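Local coordinates for protein AmbC (Sorangium cellulosum, PDB 5O15) that is a bifunctional dehydratase-cyclase domain of ambruticin biosynthesis, probably dehydrating a polyketide intermediate and closing it to a heterocycle, at residues Ala212-Ala217 with Ile274-Ala279; Thr181-Val186 with Ile190-Ala195; Pro20-Ala25 with Leu99-Glu104. All coordinates share one frame; numbering follows the deposited sequence. Where two conformers were deposited one is given.

Interaction 1: residues Ala212-Ala217 with Ile274-Ala279; sequences ALLDAA and IELADA
In the second half of this double hotdog fold, the central helix 211-225 packs through Leu214 and Ala217 on Ile274 and Leu276 of strand 269-277. The helical segment crosses the strand at 124°, with 10.1 Å between the short axes at closest approach, and side chains alone make the contact: no hydrogen bond links the two segments. Ala217 comes nearest with its backbone, its CA lying 7.4 Å from Ile274 CA, and its CB meets the CG2 branch of Ile274 at 4.0 Å. One turn back, Leu214 reaches out with its CG anti to the backbone N (chi1 -180°), which carries CD1 over to the strand. That single methyl touches two residues: it lies 4.2 Å from Leu276 CD1 and 4.4 Å from Ile274 CD1. The Leu214 and Leu276 side chains cross at about a right angle, meeting methyl to methyl. Ile274 divides its work between its branches, since CG2 serves Ala217 while the longer arm, trans at chi2 (170°), brings CD1 to the methyl of Leu214. All four residues are buried. Leu194 of strand 189-195 fills in beside them, touching Ala217 and Leu276 together, and Leu255 and Ala257 of strand 254-261 also pack on Leu276. Leu214 is further covered by Thr62 and Val65 of helix 61-75. Between Ile274 and Leu276, Glu275 belongs to the other face of the strand, where its carboxylate forms a salt bridge with Arg258 and accepts a hydrogen bond from Trp147 NE1. A long helix lying across the inner, apolar face of a curved antiparallel sheet, joined to it by aliphatic side chains, is the defining feature of the hotdog fold.

Interaction 2: residues Thr181-Val186 with Ile190-Ala195; sequences TAAWRV and IYADLA
Trp184 and Tyr191 form a hydrogen-bonded antiparallel pair, with Trp184 N to Tyr191 O at 2.9 Å and Tyr191 N to Trp184 O at 2.8 Å. Further along, Asp193 N donates to Ala182 O, and Thr181 N reaches Asp193 O at 2.9 Å. Between these pairs, Ala183 CB rests on Ala192 CB at 3.9 Å. On the face carrying Trp184 and Asp193, the carboxylate oxygen OD2 of Asp193 lies in the indole plane at its edge, 3.6 Å from Trp184 CH2, the carboxylate and indole planes 88° apart. On the other face, Arg185 bends at chi3 (-51°); Ile190 CD1, in the given one of two conformers, lies over one face of the Arg185 guanidinium, a tentative placement. Shortening Arg185 to an alanine would probably leave Gly187 O without the hydrogen bond it takes from Arg185 NH2. Farther out, Asp193 OD2 accepts a hydrogen bond from Trp152 NE1 and OD1 forms a salt bridge with Arg256 NE, while the Trp152 ring also meets Trp184 steeply. Strands 158-160 and 254-261 bond the outer edges of this tight beta hairpin, which thus continues the antiparallel sheet of the second hotdog.

Interaction 3: residues Pro20-Ala25 with Leu99-Glu104; sequences PWLSAA and LQVTVE
Trp21 and Leu22, on the approach to strand 24-27, pass Leu99 and Val101 of strand 96-103 without pairing, the nearest CA atoms being those of Leu22 and Leu99 at 7.5 Å. This is the edge of the first hotdog sheet, where strand 34-41 lies between the two: it bonds Leu99 and Val101 on one side, and on the other its Ser37 faces both Ser23 and Ala24 in a classic beta bulge. Leu99 supplies one methyl, CD1, which packs at 3.9 Å against Trp21 CB and also lies 3.6 Å from Trp21 O, a plain van der Waals contact. With CG beside the backbone N (chi1 -65°), the Trp21 ring is carried away from Leu99, leaving the CB to make this contact. The indole is engaged instead by His45 and Phe207, both edge-to-face. The end of the Leu22 side chain, by contrast, comes nearer to the strand. Helix 61-75, the central helix of this half, covers Leu22 with Leu67 and Ala70 and Val101 with Ala71; Leu36 touches both residues from strand 34-41. The direct meeting of the two is light, methyl against methyl: Leu22 CD2 stands 4.4 Å from Val101 CG2.

Along the chain the contacts come in series, interaction 3 first, then interaction 2, then interaction 1. Interactions 1 and 2 belong to the second hotdog and touch: their centres are 10 Å apart, and Leu194 from the hairpin also packs on Leu213, so that strand 189-195 and helix 211-225, successive in the chain, share one apolar layer. Interaction 3 belongs to the first hotdog, its centre 24 Å from that of interaction 1 and 33 Å from that of interaction 2, on the opposite side of the chain's centre from the latter. Helix 61-75 borders both interaction 3 and interaction 1, so one helix has contacts in both halves of the double hotdog.

Interaction 1: residues Ala212-Ala217 with Ile274-Ala279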
loop_
_atom_site.group_PDB
_atom_site.type_symbol
_atom_site.label_atom_id
_atom_site.label_comp_id
_atom_site.label_asym_id
_atom_site.label_seq_id
_atom_site.Cartn_x
_atom_site.Cartn_y
_atom_site.Cartn_z
ATOM N N ALA A 212 -0.577 -6.414 -2.272
ATOM C CA ALA A 212 0.294 -6.593 -3.429
ATOM C C ALA A 212 -0.262 -5.923 -4.683
ATOM O O ALA A 212 0.501 -5.562 -5.576
ATOM C CB ALA A 212 0.557 -8.078 -3.687
ATOM N N LEU A 213 -1.568 -5.705 -4.734
ATOM C CA LEU A 213 -2.178 -5.031 -5.864
ATOM C C LEU A 213 -1.987 -3.522 -5.767
ATOM O O LEU A 213 -1.582 -2.880 -6.741
ATOM C CB LEU A 213 -3.643 -5.459 -5.966
ATOM C CG LEU A 213 -4.428 -4.953 -7.155
ATOM C CD1 LEU A 213 -3.793 -5.380 -8.484
ATOM C CD2 LEU A 213 -5.815 -5.465 -7.073
ATOM N N LEU A 214 -2.186 -2.932 -4.567
ATOM C CA LEU A 214 -1.843 -1.527 -4.434
ATOM C C LEU A 214 -0.336 -1.319 -4.629
ATOM O O LEU A 214 0.079 -0.343 -5.260
ATOM C CB LEU A 214 -2.329 -0.984 -3.090
ATOM C CG LEU A 214 -2.020 0.500 -2.865
ATOM C CD1 LEU A 214 -2.685 1.370 -3.943
ATOM C CD2 LEU A 214 -2.498 0.958 -1.461
ATOM N N ASP A 215 0.489 -2.245 -4.144
ATOM C CA ASP A 215 1.925 -2.105 -4.351
ATOM C C ASP A 215 2.303 -2.122 -5.833
ATOM O O ASP A 215 3.280 -1.478 -6.233
ATOM C CB ASP A 215 2.691 -3.186 -3.609
ATOM C CG ASP A 215 4.164 -2.905 -3.584
ATOM O OD1 ASP A 215 4.588 -2.048 -2.784
ATOM O OD2 ASP A 215 4.917 -3.525 -4.363
ATOM N N ALA A 216 1.514 -2.799 -6.663
ATOM C CA ALA A 216 1.795 -2.810 -8.098
ATOM C C ALA A 216 1.691 -1.423 -8.709
ATOM O O ALA A 216 2.399 -1.119 -9.673
ATOM C CB ALA A 216 0.893 -3.833 -8.790
ATOM N N ALA A 217 0.812 -0.558 -8.182
ATOM C CA ALA A 217 0.802 0.812 -8.664
ATOM C C ALA A 217 2.124 1.509 -8.371
ATOM O O ALA A 217 2.634 2.284 -9.199
ATOM C CB ALA A 217 -0.364 1.578 -8.070
ATOM N N ILE A 274 -2.827 8.287 -6.932
ATOM C CA ILE A 274 -3.126 6.986 -7.526
ATOM C C ILE A 274 -4.619 6.859 -7.679
ATOM O O ILE A 274 -5.356 7.040 -6.695
ATOM C CB ILE A 274 -2.599 5.818 -6.674
ATOM C CG1 ILE A 274 -1.095 5.918 -6.482
ATOM C CG2 ILE A 274 -3.005 4.470 -7.276
ATOM C CD1 ILE A 274 -0.531 4.947 -5.461
ATOM N N GLU A 275 -5.075 6.494 -8.863
ATOM C CA GLU A 275 -6.473 6.203 -9.106
ATOM C C GLU A 275 -6.569 4.822 -9.726
ATOM O O GLU A 275 -5.807 4.510 -10.647
ATOM C CB GLU A 275 -7.104 7.234 -10.026
ATOM C CG GLU A 275 -7.098 8.656 -9.499
ATOM C CD GLU A 275 -7.269 9.575 -10.675
ATOM O OE1 GLU A 275 -8.345 9.527 -11.307
ATOM O OE2 GLU A 275 -6.282 10.254 -11.055
ATOM N N LEU A 276 -7.514 4.017 -9.260
ATOM C CA LEU A 276 -7.676 2.635 -9.701
ATOM C C LEU A 276 -9.090 2.406 -10.199
ATOM O O LEU A 276 -10.058 2.825 -9.557
ATOM C CB LEU A 276 -7.368 1.683 -8.542
ATOM C CG LEU A 276 -5.987 1.866 -7.913
ATOM C CD1 LEU A 276 -5.804 0.994 -6.694
ATOM C CD2 LEU A 276 -4.870 1.577 -8.913
ATOM N N ALA A 277 -9.193 1.714 -11.330
ATOM C CA ALA A 277 -10.444 1.382 -11.975
ATOM C C ALA A 277 -10.549 -0.117 -12.212
ATOM O O ALA A 277 -9.561 -0.787 -12.524
ATOM C CB ALA A 277 -10.560 2.124 -13.310
ATOM N N ASP A 278 -11.769 -0.626 -12.110
ATOM C CA ASP A 278 -12.048 -2.027 -12.378
ATOM C C ASP A 278 -12.140 -2.310 -13.868
ATOM O O ASP A 278 -12.039 -1.417 -14.709
ATOM C CB ASP A 278 -13.281 -2.517 -11.613
ATOM C CG ASP A 278 -14.611 -1.981 -12.139
ATOM O OD1 ASP A 278 -14.713 -1.562 -13.310
ATOM O OD2 ASP A 278 -15.572 -2.025 -11.315
ATOM N N ALA A 279 -12.337 -3.592 -14.188
ATOM C CA ALA A 279 -12.355 -4.066 -15.573
ATOM C C ALA A 279 -13.498 -3.503 -16.386
ATOM O O ALA A 279 -13.442 -3.578 -17.615
ATOM C CB ALA A 279 -12.413 -5.591 -15.580
#

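Interaction 2: residues Thr181-Val186 with Ile190-Ala195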
loop_
_atom_site.group_PDB
_atom_site.type_symbol
_atom_site.label_atom_id
_atom_site.label_comp_id
_atom_site.label_asym_id
_atom_site.label_seq_id
_atom_site.Cartn_x
_atom_site.Cartn_y
_atom_site.Cartn_z
ATOM N N THR A 181 1.486 -5.634 -15.548
ATOM C CA THR A 181 1.590 -6.356 -16.803
ATOM C C THR A 181 1.917 -5.442 -17.969
ATOM O O THR A 181 2.453 -5.931 -18.976
ATOM C CB THR A 181 0.310 -7.133 -17.089
ATOM O OG1 THR A 181 -0.740 -6.206 -17.301
ATOM C CG2 THR A 181 -0.071 -8.016 -15.961
ATOM N N ALA A 182 1.637 -4.146 -17.896
ATOM C CA ALA A 182 1.963 -3.208 -18.967
ATOM C C ALA A 182 1.830 -1.803 -18.403
ATOM O O ALA A 182 1.045 -1.583 -17.479
ATOM C CB ALA A 182 1.008 -3.368 -20.147
ATOM N N ALA A 183 2.581 -0.854 -18.936
ATOM C CA ALA A 183 2.503 0.527 -18.476
ATOM C C ALA A 183 2.927 1.462 -19.606
ATOM O O ALA A 183 3.695 1.090 -20.504
ATOM C CB ALA A 183 3.371 0.738 -17.230
ATOM N N TRP A 184 2.463 2.695 -19.526
ATOM C CA TRP A 184 2.733 3.750 -20.483
ATOM C C TRP A 184 2.727 5.073 -19.740
ATOM O O TRP A 184 2.230 5.171 -18.611
ATOM C CB TRP A 184 1.641 3.835 -21.541
ATOM C CG TRP A 184 1.383 2.583 -22.306
ATOM C CD1 TRP A 184 1.867 2.288 -23.538
ATOM C CD2 TRP A 184 0.570 1.463 -21.911
ATOM N NE1 TRP A 184 1.397 1.058 -23.951
ATOM C CE2 TRP A 184 0.615 0.527 -22.959
ATOM C CE3 TRP A 184 -0.200 1.173 -20.775
ATOM C CZ2 TRP A 184 -0.090 -0.673 -22.924
ATOM C CZ3 TRP A 184 -0.905 -0.032 -20.735
ATOM C CH2 TRP A 184 -0.839 -0.941 -21.813
ATOM N N ARG A 185 3.212 6.118 -20.386
ATOM C CA ARG A 185 3.173 7.440 -19.808
ATOM C C ARG A 185 2.691 8.473 -20.804
ATOM O O ARG A 185 2.983 8.398 -21.998
ATOM C CB ARG A 185 4.500 7.814 -19.227
ATOM C CG ARG A 185 5.589 8.133 -20.157
ATOM C CD ARG A 185 6.854 8.352 -19.319
ATOM N NE ARG A 185 6.585 9.310 -18.249
ATOM C CZ ARG A 185 7.125 9.297 -17.030
ATOM N NH1 ARG A 185 8.004 8.362 -16.666
ATOM N NH2 ARG A 185 6.767 10.233 -16.159
ATOM N N VAL A 186 1.907 9.410 -20.289
ATOM C CA VAL A 186 1.567 10.650 -20.980
ATOM C C VAL A 186 2.033 11.743 -20.035
ATOM O O VAL A 186 1.363 12.027 -19.026
ATOM C CB VAL A 186 0.069 10.784 -21.280
ATOM C CG1 VAL A 186 -0.190 12.026 -22.115
ATOM C CG2 VAL A 186 -0.466 9.555 -21.986
ATOM N N ILE A 190 1.314 8.134 -15.388
ATOM C CA ILE A 190 1.612 6.750 -15.715
ATOM C C ILE A 190 0.310 5.975 -15.714
ATOM O O ILE A 190 -0.464 6.051 -14.752
ATOM C CB ILE A 190 2.609 6.143 -14.724
ATOM C CG1 ILE A 190 3.903 6.969 -14.703
ATOM C CG2 ILE A 190 2.876 4.702 -15.064
ATOM C CD1 ILE A 190 4.669 6.963 -15.981
ATOM N N TYR A 191 0.053 5.241 -16.790
ATOM C CA TYR A 191 -1.111 4.396 -16.940
ATOM C C TYR A 191 -0.642 2.953 -16.927
ATOM O O TYR A 191 0.335 2.621 -17.611
ATOM C CB TYR A 191 -1.839 4.717 -18.258
ATOM C CG TYR A 191 -2.434 6.102 -18.226
ATOM C CD1 TYR A 191 -3.620 6.304 -17.564
ATOM C CD2 TYR A 191 -1.801 7.201 -18.783
ATOM C CE1 TYR A 191 -4.185 7.555 -17.473
ATOM C CE2 TYR A 191 -2.361 8.482 -18.687
ATOM C CZ TYR A 191 -3.559 8.640 -18.034
ATOM O OH TYR A 191 -4.156 9.885 -17.902
ATOM N N ALA A 192 -1.311 2.078 -16.192
ATOM C CA ALA A 192 -0.827 0.708 -16.087
ATOM C C ALA A 192 -1.958 -0.281 -15.928
ATOM O O ALA A 192 -3.001 0.024 -15.338
ATOM C CB ALA A 192 0.176 0.569 -14.937
ATOM N N ASP A 193 -1.718 -1.497 -16.442
ATOM C CA ASP A 193 -2.516 -2.675 -16.133
ATOM C C ASP A 193 -1.838 -3.418 -14.992
ATOM O O ASP A 193 -0.668 -3.807 -15.118
ATOM C CB ASP A 193 -2.625 -3.576 -17.360
ATOM C CG ASP A 193 -3.454 -2.964 -18.445
ATOM O OD1 ASP A 193 -4.625 -2.626 -18.201
ATOM O OD2 ASP A 193 -3.004 -2.856 -19.591
ATOM N N LEU A 194 -2.582 -3.629 -13.902
ATOM C CA LEU A 194 -2.097 -4.281 -12.692
ATOM C C LEU A 194 -2.841 -5.595 -12.510
ATOM O O LEU A 194 -4.053 -5.660 -12.699
ATOM C CB LEU A 194 -2.350 -3.411 -11.465
ATOM C CG LEU A 194 -1.881 -1.957 -11.538
ATOM C CD1 LEU A 194 -2.156 -1.263 -10.205
ATOM C CD2 LEU A 194 -0.418 -1.811 -11.916
ATOM N N ALA A 195 -2.132 -6.645 -12.118
ATOM C CA ALA A 195 -2.802 -7.916 -11.882
ATOM C C ALA A 195 -1.999 -8.730 -10.898
ATOM O O ALA A 195 -0.778 -8.821 -11.034
ATOM C CB ALA A 195 -2.953 -8.731 -13.176
#

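Interaction 3: residues Pro20-Ala25 with Leu99-Glu104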
loop_
_atom_site.group_PDB
_atom_site.type_symbol
_atom_site.label_atom_id
_atom_site.label_comp_id
_atom_site.label_asym_id
_atom_site.label_seq_id
_atom_site.Cartn_x
_atom_site.Cartn_y
_atom_site.Cartn_z
ATOM N N PRO A 20 -8.671 -11.253 6.592
ATOM C CA PRO A 20 -7.691 -12.321 6.820
ATOM C C PRO A 20 -6.795 -12.101 8.001
ATOM O O PRO A 20 -6.250 -13.083 8.519
ATOM C CB PRO A 20 -6.858 -12.325 5.530
ATOM C CG PRO A 20 -7.695 -11.698 4.513
ATOM C CD PRO A 20 -8.611 -10.748 5.206
ATOM N N TRP A 21 -6.595 -10.852 8.414
ATOM C CA TRP A 21 -5.594 -10.496 9.403
ATOM C C TRP A 21 -6.172 -9.857 10.655
ATOM O O TRP A 21 -5.407 -9.506 11.568
ATOM C CB TRP A 21 -4.589 -9.519 8.795
ATOM C CG TRP A 21 -3.753 -10.071 7.684
ATOM C CD1 TRP A 21 -3.507 -11.377 7.387
ATOM C CD2 TRP A 21 -3.039 -9.302 6.728
ATOM N NE1 TRP A 21 -2.664 -11.471 6.306
ATOM C CE2 TRP A 21 -2.354 -10.201 5.902
ATOM C CE3 TRP A 21 -2.890 -7.935 6.508
ATOM C CZ2 TRP A 21 -1.555 -9.781 4.878
ATOM C CZ3 TRP A 21 -2.091 -7.518 5.487
ATOM C CH2 TRP A 21 -1.429 -8.433 4.684
ATOM N N LEU A 22 -7.473 -9.637 10.707
ATOM C CA LEU A 22 -8.119 -9.045 11.873
ATOM C C LEU A 22 -9.294 -9.940 12.201
ATOM O O LEU A 22 -10.156 -10.178 11.343
ATOM C CB LEU A 22 -8.555 -7.604 11.587
ATOM C CG LEU A 22 -7.427 -6.587 11.348
ATOM C CD1 LEU A 22 -7.960 -5.238 10.915
ATOM C CD2 LEU A 22 -6.539 -6.429 12.535
ATOM N N SER A 23 -9.299 -10.462 13.429
ATOM C CA SER A 23 -10.278 -11.448 13.859
ATOM C C SER A 23 -11.213 -10.924 14.930
ATOM O O SER A 23 -12.204 -11.596 15.253
ATOM C CB SER A 23 -9.572 -12.690 14.416
ATOM O OG SER A 23 -8.825 -12.363 15.565
ATOM N N ALA A 24 -10.928 -9.767 15.513
ATOM C CA ALA A 24 -11.808 -9.178 16.502
ATOM C C ALA A 24 -11.845 -7.684 16.265
ATOM O O ALA A 24 -10.820 -7.068 15.933
ATOM C CB ALA A 24 -11.340 -9.510 17.921
ATOM N N ALA A 25 -13.037 -7.119 16.393
ATOM C CA ALA A 25 -13.231 -5.664 16.327
ATOM C C ALA A 25 -14.091 -5.240 17.511
ATOM O O ALA A 25 -15.306 -5.421 17.459
ATOM C CB ALA A 25 -13.886 -5.306 15.000
ATOM N N LEU A 99 -1.301 -8.480 15.553
ATOM C CA LEU A 99 -1.581 -7.125 15.115
ATOM C C LEU A 99 -2.578 -6.462 16.050
ATOM O O LEU A 99 -3.447 -7.118 16.645
ATOM C CB LEU A 99 -2.226 -7.152 13.730
ATOM C CG LEU A 99 -1.409 -7.788 12.608
ATOM C CD1 LEU A 99 -2.217 -7.786 11.314
ATOM C CD2 LEU A 99 -0.152 -7.005 12.427
ATOM N N GLN A 100 -2.492 -5.133 16.112
ATOM C CA GLN A 100 -3.518 -4.367 16.810
ATOM C C GLN A 100 -3.705 -3.057 16.072
ATOM O O GLN A 100 -2.724 -2.388 15.739
ATOM C CB GLN A 100 -3.146 -4.104 18.263
ATOM C CG GLN A 100 -4.317 -3.587 19.075
ATOM C CD GLN A 100 -4.008 -3.454 20.535
ATOM O OE1 GLN A 100 -4.088 -2.359 21.100
ATOM N NE2 GLN A 100 -3.686 -4.565 21.165
ATOM N N VAL A 101 -4.951 -2.690 15.822
ATOM C CA VAL A 101 -5.273 -1.371 15.316
ATOM C C VAL A 101 -6.081 -0.671 16.391
ATOM O O VAL A 101 -7.128 -1.167 16.810
ATOM C CB VAL A 101 -6.052 -1.411 14.003
ATOM C CG1 VAL A 101 -6.237 -0.017 13.517
ATOM C CG2 VAL A 101 -5.286 -2.267 12.940
ATOM N N THR A 102 -5.583 0.467 16.841
ATOM C CA THR A 102 -6.269 1.285 17.841
ATOM C C THR A 102 -6.957 2.425 17.104
ATOM O O THR A 102 -6.384 3.041 16.202
ATOM C CB THR A 102 -5.285 1.763 18.942
ATOM O OG1 THR A 102 -4.199 2.483 18.402
ATOM C CG2 THR A 102 -4.704 0.624 19.694
ATOM N N VAL A 103 -8.204 2.721 17.494
ATOM C CA VAL A 103 -8.950 3.814 16.901
ATOM C C VAL A 103 -9.465 4.685 18.033
ATOM O O VAL A 103 -10.104 4.175 18.975
ATOM C CB VAL A 103 -10.109 3.322 16.011
ATOM C CG1 VAL A 103 -10.756 4.521 15.293
ATOM C CG2 VAL A 103 -9.620 2.311 14.957
ATOM N N GLU A 104 -9.267 5.985 17.903
ATOM C CA GLU A 104 -9.577 6.964 18.929
ATOM C C GLU A 104 -10.946 7.573 18.668
ATOM O O GLU A 104 -11.685 7.224 17.744
ATOM C CB GLU A 104 -8.488 8.037 18.946
ATOM C CG GLU A 104 -7.069 7.526 19.156
ATOM C CD GLU A 104 -6.956 6.656 20.378
ATOM O OE1 GLU A 104 -7.464 7.074 21.431
ATOM O OE2 GLU A 104 -6.381 5.544 20.305
#